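Local coordinates for transcriptional regulator, LacI family protein (Rhodococcus jostii, PDB 3K9C) that probably binds DNA as a LacI-family transcription regulator, its periplasmic-binding-protein-like core being of the kind that senses small effectors in this family, at residues G104-D109 against L263-H268; L73-D78 against V94-G99; R127-I132 against A188-N193. All coordinates share one frame; numbering follows the deposited sequence.

The three contacts sample both lobes of a periplasmic-binding-protein-like core. Contact 1 lies in the sheet that holds strands 67-73, 91-94, 104-108 and 262-270 in that order, and contact 2 at the C-terminal ends of the first two; their centres are 12 Å apart and they touch, V106 O lying 3.0 Å from A95 N in a probable hydrogen bond while R107 CD packs on the R96 backbone. Contact 3 lies in the four-stranded parallel sheet of the other lobe, about 22 Å from contact 1 and 24 Å from contact 2, centre to centre. Glycerol, probably from crystallisation, lies about 4 Å from the A95 side chain and about 5 Å from that of F192.

Contact 1 (G104-D109 against L263-H268); sequences GAVRGD and LVLAPH
A105 O accepts the amide of L263, a rung between two parallel neighbouring strands, 104-108 and 262-270, in the mixed sheet of one lobe of a periplasmic-binding-protein-like fold. The axes of these short segments come within 4.6 Å, at an angle of 18°. V106 sends its side chain to the same face as L263 and L265; its CG1 meets L265 CD1 at 4.1 Å, and helix 240-255 packs over this apolar patch through M243 and A246.

R107 pairs through both its backbone N and its O: the N donates to L263 O, and the O receives L265 N at 2.8 Å, in the carbonyl plane. Its side chain rises on the face of V264. CG sits between the backbone N and the carbonyl carbon (chi1 58°), and the extended chain beyond it carries the guanidinium out over V264, whose CG2 lies 3.5 Å above the guanidinium plane, over its centre. NE also forms a salt bridge with D262, which helps hold the group. A leucine in its place would probably leave D262 without its charged mate and V264 CG2 without the flat group that rests on it.

G108 approaches the second strand through its backbone, CA 3.4 Å from L265 O in a CA-H...O contact. D109 closes the ladder, its N donating to L265 O at 2.8 Å. Its carboxylate turns to the following helix and caps A112 N through OD1, while CB stays behind against both V264 and P267, 3.7 Å from V264 CG1 and 3.9 Å from P267 CD.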
loop_
_atom_site.group_PDB
_atom_site.type_symbol
_atom_site.label_atom_id
_atom_site.label_comp_id
_atom_site.label_asym_id
_atom_site.label_seq_id
_atom_site.Cartn_x
_atom_site.Cartn_y
_atom_site.Cartn_z
ATOM N N GLY B 104 18.620 17.968 -9.533
ATOM C CA GLY B 104 17.418 18.709 -9.190
ATOM C C GLY B 104 16.584 18.078 -8.090
ATOM O O GLY B 104 16.750 16.908 -7.759
ATOM N N ALA B 105 15.682 18.863 -7.516
ATOM C CA ALA B 105 14.819 18.367 -6.462
ATOM C C ALA B 105 13.488 19.090 -6.476
ATOM O O ALA B 105 13.403 20.266 -6.831
ATOM C CB ALA B 105 15.483 18.541 -5.123
ATOM N N VAL B 106 12.449 18.355 -6.103
ATOM C CA VAL B 106 11.089 18.860 -6.020
ATOM C C VAL B 106 10.570 18.272 -4.709
ATOM O O VAL B 106 10.341 17.062 -4.602
ATOM C CB VAL B 106 10.237 18.366 -7.205
ATOM C CG1 VAL B 106 8.785 18.722 -6.985
ATOM C CG2 VAL B 106 10.743 18.996 -8.503
ATOM N N ARG B 107 10.405 19.134 -3.710
ATOM C CA ARG B 107 9.968 18.710 -2.386
ATOM C C ARG B 107 9.013 19.702 -1.739
ATOM O O ARG B 107 8.890 20.852 -2.180
ATOM C CB ARG B 107 11.199 18.538 -1.494
ATOM C CG ARG B 107 12.033 19.811 -1.373
ATOM C CD ARG B 107 13.481 19.501 -1.041
ATOM N NE ARG B 107 14.303 20.703 -0.925
ATOM C CZ ARG B 107 14.286 21.533 0.114
ATOM N NH1 ARG B 107 13.489 21.300 1.149
ATOM N NH2 ARG B 107 15.062 22.610 0.113
ATOM N N GLY B 108 8.343 19.246 -0.685
ATOM C CA GLY B 108 7.420 20.105 0.027
ATOM C C GLY B 108 8.153 20.852 1.123
ATOM O O GLY B 108 9.244 20.452 1.542
ATOM N N ASP B 109 7.565 21.951 1.580
ATOM C CA ASP B 109 8.169 22.742 2.642
ATOM C C ASP B 109 7.785 22.086 3.975
ATOM O O ASP B 109 6.825 22.506 4.621
ATOM C CB ASP B 109 7.636 24.177 2.593
ATOM C CG ASP B 109 8.460 25.138 3.441
ATOM O OD1 ASP B 109 8.885 24.751 4.553
ATOM O OD2 ASP B 109 8.670 26.283 2.987
ATOM N N LEU B 263 13.290 22.952 -6.250
ATOM C CA LEU B 263 11.948 23.512 -6.136
ATOM C C LEU B 263 11.177 23.095 -4.877
ATOM O O LEU B 263 10.835 21.922 -4.704
ATOM C CB LEU B 263 11.139 23.133 -7.380
ATOM C CG LEU B 263 9.733 23.714 -7.505
ATOM C CD1 LEU B 263 9.800 25.237 -7.475
ATOM C CD2 LEU B 263 9.099 23.235 -8.802
ATOM N N VAL B 264 10.901 24.064 -4.008
ATOM C CA VAL B 264 10.159 23.800 -2.780
ATOM C C VAL B 264 8.707 24.246 -2.933
ATOM O O VAL B 264 8.437 25.397 -3.265
ATOM C CB VAL B 264 10.785 24.529 -1.576
ATOM C CG1 VAL B 264 9.928 24.319 -0.340
ATOM C CG2 VAL B 264 12.193 24.000 -1.323
ATOM N N LEU B 265 7.779 23.326 -2.677
ATOM C CA LEU B 265 6.352 23.594 -2.794
ATOM C C LEU B 265 5.643 23.774 -1.450
ATOM O O LEU B 265 5.974 23.120 -0.458
ATOM C CB LEU B 265 5.682 22.455 -3.561
ATOM C CG LEU B 265 6.404 22.000 -4.834
ATOM C CD1 LEU B 265 5.605 20.891 -5.501
ATOM C CD2 LEU B 265 6.584 23.182 -5.786
ATOM N N ALA B 266 4.652 24.657 -1.431
ATOM C CA ALA B 266 3.884 24.926 -0.224
ATOM C C ALA B 266 2.848 23.841 0.020
ATOM O O ALA B 266 2.152 23.415 -0.898
ATOM C CB ALA B 266 3.186 26.265 -0.338
ATOM N N PRO B 267 2.744 23.366 1.270
ATOM C CA PRO B 267 1.773 22.327 1.619
ATOM C C PRO B 267 0.536 23.013 2.189
ATOM O O PRO B 267 0.546 24.220 2.407
ATOM C CB PRO B 267 2.513 21.530 2.681
ATOM C CG PRO B 267 3.203 22.619 3.445
ATOM C CD PRO B 267 3.756 23.505 2.334
ATOM N N HIS B 268 -0.531 22.259 2.413
ATOM C CA HIS B 268 -1.730 22.842 3.002
ATOM C C HIS B 268 -2.404 21.881 3.954
ATOM O O HIS B 268 -2.216 20.667 3.872
ATOM C CB HIS B 268 -2.714 23.349 1.928
ATOM C CG HIS B 268 -2.922 22.418 0.778
ATOM N ND1 HIS B 268 -3.870 21.415 0.786
ATOM C CD2 HIS B 268 -2.330 22.363 -0.439
ATOM C CE1 HIS B 268 -3.856 20.786 -0.375
ATOM N NE2 HIS B 268 -2.929 21.343 -1.137
#

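Contact 2 (L73-D78 against V94-G99); sequences LGTRFD and VARASG
Hydrogen bonding from R96 to the backbone of T75 and F77 dominates this meeting of two loops. R96 NH1 donates to T75 O at 2.8 Å, a nearly straight bond in the guanidinium plane although the nitrogen stands above the plane of the carbonyl, and makes a longer bond of 3.3 Å to F77 O. A bend at chi3 (-79°) turns the group back on its own loop, where NE and NH2 grip A97 O side-on, NE at 2.8 Å. A water that donates to F77 O and accepts from NH2 adds a further link, so the rotation of the guanidinium is well fixed. Within 73-78, T75 OG1 accepts from F77 N in an ST turn and is also bonded to E55.

The one backbone bond across the pair runs from G74 N to V94 O, at 2.9 Å, just past the parallel bridge of L73 with V94.

Apolar contact is made by L73 CD2, 3.7 Å from V94 CB, the two side chains lying alongside one another.

Both loops leave the C-terminal ends of neighbouring parallel strands, 67-73 and 91-94; helix 24-39 covers L73 and V94 through L29, and F77 packs against helix 55-63.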
loop_
_atom_site.group_PDB
_atom_site.type_symbol
_atom_site.label_atom_id
_atom_site.label_comp_id
_atom_site.label_asym_id
_atom_site.label_seq_id
_atom_site.Cartn_x
_atom_site.Cartn_y
_atom_site.Cartn_z
ATOM N N LEU B 73 12.211 8.838 -5.897
ATOM C CA LEU B 73 11.285 9.253 -4.848
ATOM C C LEU B 73 11.831 8.920 -3.455
ATOM O O LEU B 73 12.081 7.765 -3.137
ATOM C CB LEU B 73 9.925 8.581 -5.043
ATOM C CG LEU B 73 9.276 8.672 -6.423
ATOM C CD1 LEU B 73 7.809 8.231 -6.318
ATOM C CD2 LEU B 73 9.368 10.094 -6.957
ATOM N N GLY B 74 12.029 9.948 -2.634
ATOM C CA GLY B 74 12.536 9.741 -1.287
ATOM C C GLY B 74 13.795 8.893 -1.197
ATOM O O GLY B 74 13.931 8.072 -0.295
ATOM N N THR B 75 14.723 9.096 -2.123
ATOM C CA THR B 75 15.970 8.336 -2.148
ATOM C C THR B 75 16.826 8.502 -0.889
ATOM O O THR B 75 16.788 9.541 -0.228
ATOM C CB THR B 75 16.825 8.729 -3.381
ATOM O OG1 THR B 75 17.993 7.899 -3.441
ATOM C CG2 THR B 75 17.248 10.187 -3.297
ATOM N N ARG B 76 17.604 7.470 -0.576
ATOM C CA ARG B 76 18.481 7.487 0.590
ATOM C C ARG B 76 19.955 7.547 0.166
ATOM O O ARG B 76 20.855 7.414 0.998
ATOM C CB ARG B 76 18.247 6.240 1.456
ATOM C CG ARG B 76 16.788 5.980 1.817
ATOM C CD ARG B 76 16.176 7.142 2.574
ATOM N NE ARG B 76 16.613 7.176 3.966
ATOM C CZ ARG B 76 16.204 6.320 4.897
ATOM N NH1 ARG B 76 15.339 5.359 4.588
ATOM N NH2 ARG B 76 16.661 6.424 6.139
ATOM N N PHE B 77 20.189 7.738 -1.130
ATOM C CA PHE B 77 21.545 7.833 -1.668
ATOM C C PHE B 77 22.275 9.025 -1.070
ATOM O O PHE B 77 21.689 10.096 -0.909
ATOM C CB PHE B 77 21.508 8.025 -3.188
ATOM C CG PHE B 77 21.370 6.754 -3.971
ATOM C CD1 PHE B 77 21.270 5.519 -3.330
ATOM C CD2 PHE B 77 21.389 6.788 -5.364
ATOM C CE1 PHE B 77 21.194 4.343 -4.061
ATOM C CE2 PHE B 77 21.315 5.609 -6.110
ATOM C CZ PHE B 77 21.220 4.383 -5.452
ATOM N N ASP B 78 23.554 8.843 -0.746
ATOM C CA ASP B 78 24.346 9.947 -0.209
ATOM C C ASP B 78 24.919 10.748 -1.382
ATOM O O ASP B 78 24.672 10.422 -2.547
ATOM C CB ASP B 78 25.488 9.440 0.689
ATOM C CG ASP B 78 26.417 8.470 -0.023
ATOM O OD1 ASP B 78 26.763 8.718 -1.202
ATOM O OD2 ASP B 78 26.815 7.462 0.602
ATOM N N VAL B 94 12.850 13.513 -5.296
ATOM C CA VAL B 94 11.571 14.037 -4.844
ATOM C C VAL B 94 11.385 13.829 -3.345
ATOM O O VAL B 94 11.815 12.818 -2.792
ATOM C CB VAL B 94 10.400 13.355 -5.572
ATOM C CG1 VAL B 94 9.081 13.893 -5.049
ATOM C CG2 VAL B 94 10.493 13.608 -7.063
ATOM N N ALA B 95 10.740 14.797 -2.700
ATOM C CA ALA B 95 10.449 14.736 -1.272
ATOM C C ALA B 95 11.672 14.927 -0.388
ATOM O O ALA B 95 11.657 14.559 0.783
ATOM C CB ALA B 95 9.768 13.414 -0.939
ATOM N N ARG B 96 12.729 15.498 -0.952
ATOM C CA ARG B 96 13.954 15.757 -0.204
ATOM C C ARG B 96 14.894 16.620 -1.030
ATOM O O ARG B 96 14.725 16.748 -2.244
ATOM C CB ARG B 96 14.676 14.452 0.155
ATOM C CG ARG B 96 15.173 13.661 -1.047
ATOM C CD ARG B 96 16.312 12.706 -0.686
ATOM N NE ARG B 96 17.598 13.395 -0.581
ATOM C CZ ARG B 96 18.763 12.790 -0.351
ATOM N NH1 ARG B 96 18.821 11.471 -0.190
ATOM N NH2 ARG B 96 19.885 13.501 -0.306
ATOM N N ALA B 97 15.878 17.214 -0.364
ATOM C CA ALA B 97 16.863 18.040 -1.040
ATOM C C ALA B 97 17.941 17.107 -1.592
ATOM O O ALA B 97 18.286 16.110 -0.956
ATOM C CB ALA B 97 17.471 19.037 -0.058
ATOM N N SER B 98 18.461 17.421 -2.776
ATOM C CA SER B 98 19.492 16.591 -3.392
ATOM C C SER B 98 20.797 16.721 -2.623
ATOM O O SER B 98 21.517 15.740 -2.428
ATOM C CB SER B 98 19.732 17.018 -4.839
ATOM O OG SER B 98 20.451 18.241 -4.895
ATOM N N GLY B 99 21.089 17.941 -2.186
ATOM C CA GLY B 99 22.318 18.197 -1.463
ATOM C C GLY B 99 23.483 18.204 -2.434
ATOM O O GLY B 99 24.639 18.057 -2.035
HETATM O O HOH W 1 22.663 12.440 -0.146
#

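Contact 3 (R127-I132 against A188-N193); sequences RNIAHI and AVVAFN
V190 O takes two donors from the strand opposite, the backbone N of I132 at 3.1 Å and the imidazole ND1 of H131 at 2.9 Å. They arrive from opposite faces of the carbonyl plane. The ND1 bond is bent, with an N-H...O angle of 139°, and the oxygen lies near the edge of the H131 ring but tilted out of its plane. With CG anti to the backbone N (chi1 173°), the ring of H131 is set beside the residue's own carbonyl carbon, and its turn about CB-CG brings ND1 to V190 O, so that the side chain shares the acceptor of the ladder bond from I132 N. V190 CG1, 4.0 Å from ND1, flanks the ring on the same face of the sheet.

Behind this pair the ladder continues with A130: its N donates to A188 O, and its O accepts V190 N at 2.7 Å, a nearly straight bond. These rungs join strands 129-133 and 188-191, the two central strands of the four-stranded parallel sheet in this lobe of the periplasmic-binding-protein-like core.

Side chains alternate between the faces. With H131 and V190 go I129 and A188, where I129 CG1 meets A188 CB at 4.2 Å. On the other face I132 lays CD1 across V189 CG1, 4.0 Å away.

Further out, helices close on both faces. Helix 110-123 covers the H131 face, with I114 on H131 and L121 on A188 and V190, while the F147 ring meets that of H131 with planes inclined by about 30°. Helix 169-181 packs M176 on I132 and V189, and helix 194-206, whose N-cap is N193 bonded to C196 N through OD1, brings C196 and V200 against I132.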
loop_
_atom_site.group_PDB
_atom_site.type_symbol
_atom_site.label_atom_id
_atom_site.label_comp_id
_atom_site.label_asym_id
_atom_site.label_seq_id
_atom_site.Cartn_x
_atom_site.Cartn_y
_atom_site.Cartn_z
ATOM N N ARG B 127 -1.955 22.468 24.170
ATOM C CA ARG B 127 -0.675 22.978 24.653
ATOM C C ARG B 127 0.337 21.850 24.875
ATOM O O ARG B 127 1.533 22.027 24.623
ATOM C CB ARG B 127 -0.885 23.784 25.942
ATOM C CG ARG B 127 -1.806 24.984 25.747
ATOM C CD ARG B 127 -1.931 25.818 27.006
ATOM N NE ARG B 127 -0.661 26.435 27.377
ATOM C CZ ARG B 127 -0.529 27.359 28.321
ATOM N NH1 ARG B 127 -1.595 27.777 28.992
ATOM N NH2 ARG B 127 0.666 27.864 28.594
ATOM N N ASN B 128 -0.128 20.700 25.359
ATOM C CA ASN B 128 0.761 19.555 25.552
ATOM C C ASN B 128 0.671 18.802 24.241
ATOM O O ASN B 128 -0.183 17.934 24.071
ATOM C CB ASN B 128 0.280 18.650 26.683
ATOM C CG ASN B 128 0.357 19.321 28.030
ATOM O OD1 ASN B 128 -0.660 19.703 28.604
ATOM N ND2 ASN B 128 1.574 19.482 28.540
ATOM N N ILE B 129 1.549 19.152 23.313
ATOM C CA ILE B 129 1.540 18.538 22.003
ATOM C C ILE B 129 2.787 17.723 21.740
ATOM O O ILE B 129 3.909 18.160 22.025
ATOM C CB ILE B 129 1.379 19.617 20.931
ATOM C CG1 ILE B 129 0.120 20.442 21.240
ATOM C CG2 ILE B 129 1.295 18.978 19.545
ATOM C CD1 ILE B 129 -0.003 21.724 20.445
ATOM N N ALA B 130 2.579 16.532 21.186
ATOM C CA ALA B 130 3.675 15.634 20.894
ATOM C C ALA B 130 3.869 15.373 19.411
ATOM O O ALA B 130 2.939 15.467 18.602
ATOM C CB ALA B 130 3.467 14.316 21.623
ATOM N N HIS B 131 5.105 15.049 19.060
ATOM C CA HIS B 131 5.442 14.731 17.690
ATOM C C HIS B 131 6.174 13.399 17.685
ATOM O O HIS B 131 7.085 13.180 18.492
ATOM C CB HIS B 131 6.331 15.832 17.082
ATOM C CG HIS B 131 6.865 15.497 15.723
ATOM N ND1 HIS B 131 6.046 15.197 14.653
ATOM C CD2 HIS B 131 8.134 15.397 15.267
ATOM C CE1 HIS B 131 6.791 14.925 13.597
ATOM N NE2 HIS B 131 8.062 15.042 13.941
ATOM N N ILE B 132 5.731 12.490 16.821
ATOM C CA ILE B 132 6.394 11.199 16.662
ATOM C C ILE B 132 7.133 11.441 15.341
ATOM O O ILE B 132 6.509 11.526 14.276
ATOM C CB ILE B 132 5.358 10.036 16.552
ATOM C CG1 ILE B 132 4.540 9.954 17.844
ATOM C CG2 ILE B 132 6.076 8.698 16.320
ATOM C CD1 ILE B 132 3.436 8.892 17.838
ATOM N N ALA B 188 -2.639 16.149 22.062
ATOM C CA ALA B 188 -2.597 16.169 20.601
ATOM C C ALA B 188 -1.276 15.566 20.168
ATOM O O ALA B 188 -0.267 15.677 20.867
ATOM C CB ALA B 188 -2.727 17.586 20.073
ATOM N N VAL B 189 -1.289 14.920 19.014
ATOM C CA VAL B 189 -0.101 14.276 18.509
ATOM C C VAL B 189 0.018 14.474 17.013
ATOM O O VAL B 189 -0.932 14.230 16.285
ATOM C CB VAL B 189 -0.159 12.762 18.788
ATOM C CG1 VAL B 189 1.106 12.095 18.286
ATOM C CG2 VAL B 189 -0.373 12.516 20.279
ATOM N N VAL B 190 1.183 14.918 16.563
ATOM C CA VAL B 190 1.437 15.101 15.143
ATOM C C VAL B 190 2.360 13.952 14.732
ATOM O O VAL B 190 3.505 13.877 15.176
ATOM C CB VAL B 190 2.133 16.466 14.851
ATOM C CG1 VAL B 190 2.471 16.575 13.377
ATOM C CG2 VAL B 190 1.224 17.622 15.257
ATOM N N ALA B 191 1.848 13.042 13.910
ATOM C CA ALA B 191 2.627 11.896 13.452
ATOM C C ALA B 191 3.483 12.271 12.249
ATOM O O ALA B 191 3.151 13.197 11.518
ATOM C CB ALA B 191 1.699 10.740 13.100
ATOM N N PHE B 192 4.577 11.538 12.040
ATOM C CA PHE B 192 5.477 11.823 10.919
ATOM C C PHE B 192 4.728 11.782 9.590
ATOM O O PHE B 192 4.867 12.688 8.774
ATOM C CB PHE B 192 6.637 10.824 10.879
ATOM C CG PHE B 192 7.555 11.025 9.712
ATOM C CD1 PHE B 192 8.294 12.196 9.591
ATOM C CD2 PHE B 192 7.655 10.062 8.717
ATOM C CE1 PHE B 192 9.120 12.402 8.493
ATOM C CE2 PHE B 192 8.483 10.260 7.613
ATOM C CZ PHE B 192 9.215 11.433 7.499
ATOM N N ASN B 193 3.958 10.717 9.374
ATOM C CA ASN B 193 3.155 10.579 8.160
ATOM C C ASN B 193 1.845 9.839 8.453
ATOM O O ASN B 193 1.640 9.352 9.565
ATOM C CB ASN B 193 3.955 9.883 7.027
ATOM C CG ASN B 193 4.232 8.391 7.281
ATOM O OD1 ASN B 193 3.733 7.784 8.224
ATOM N ND2 ASN B 193 5.028 7.801 6.407
#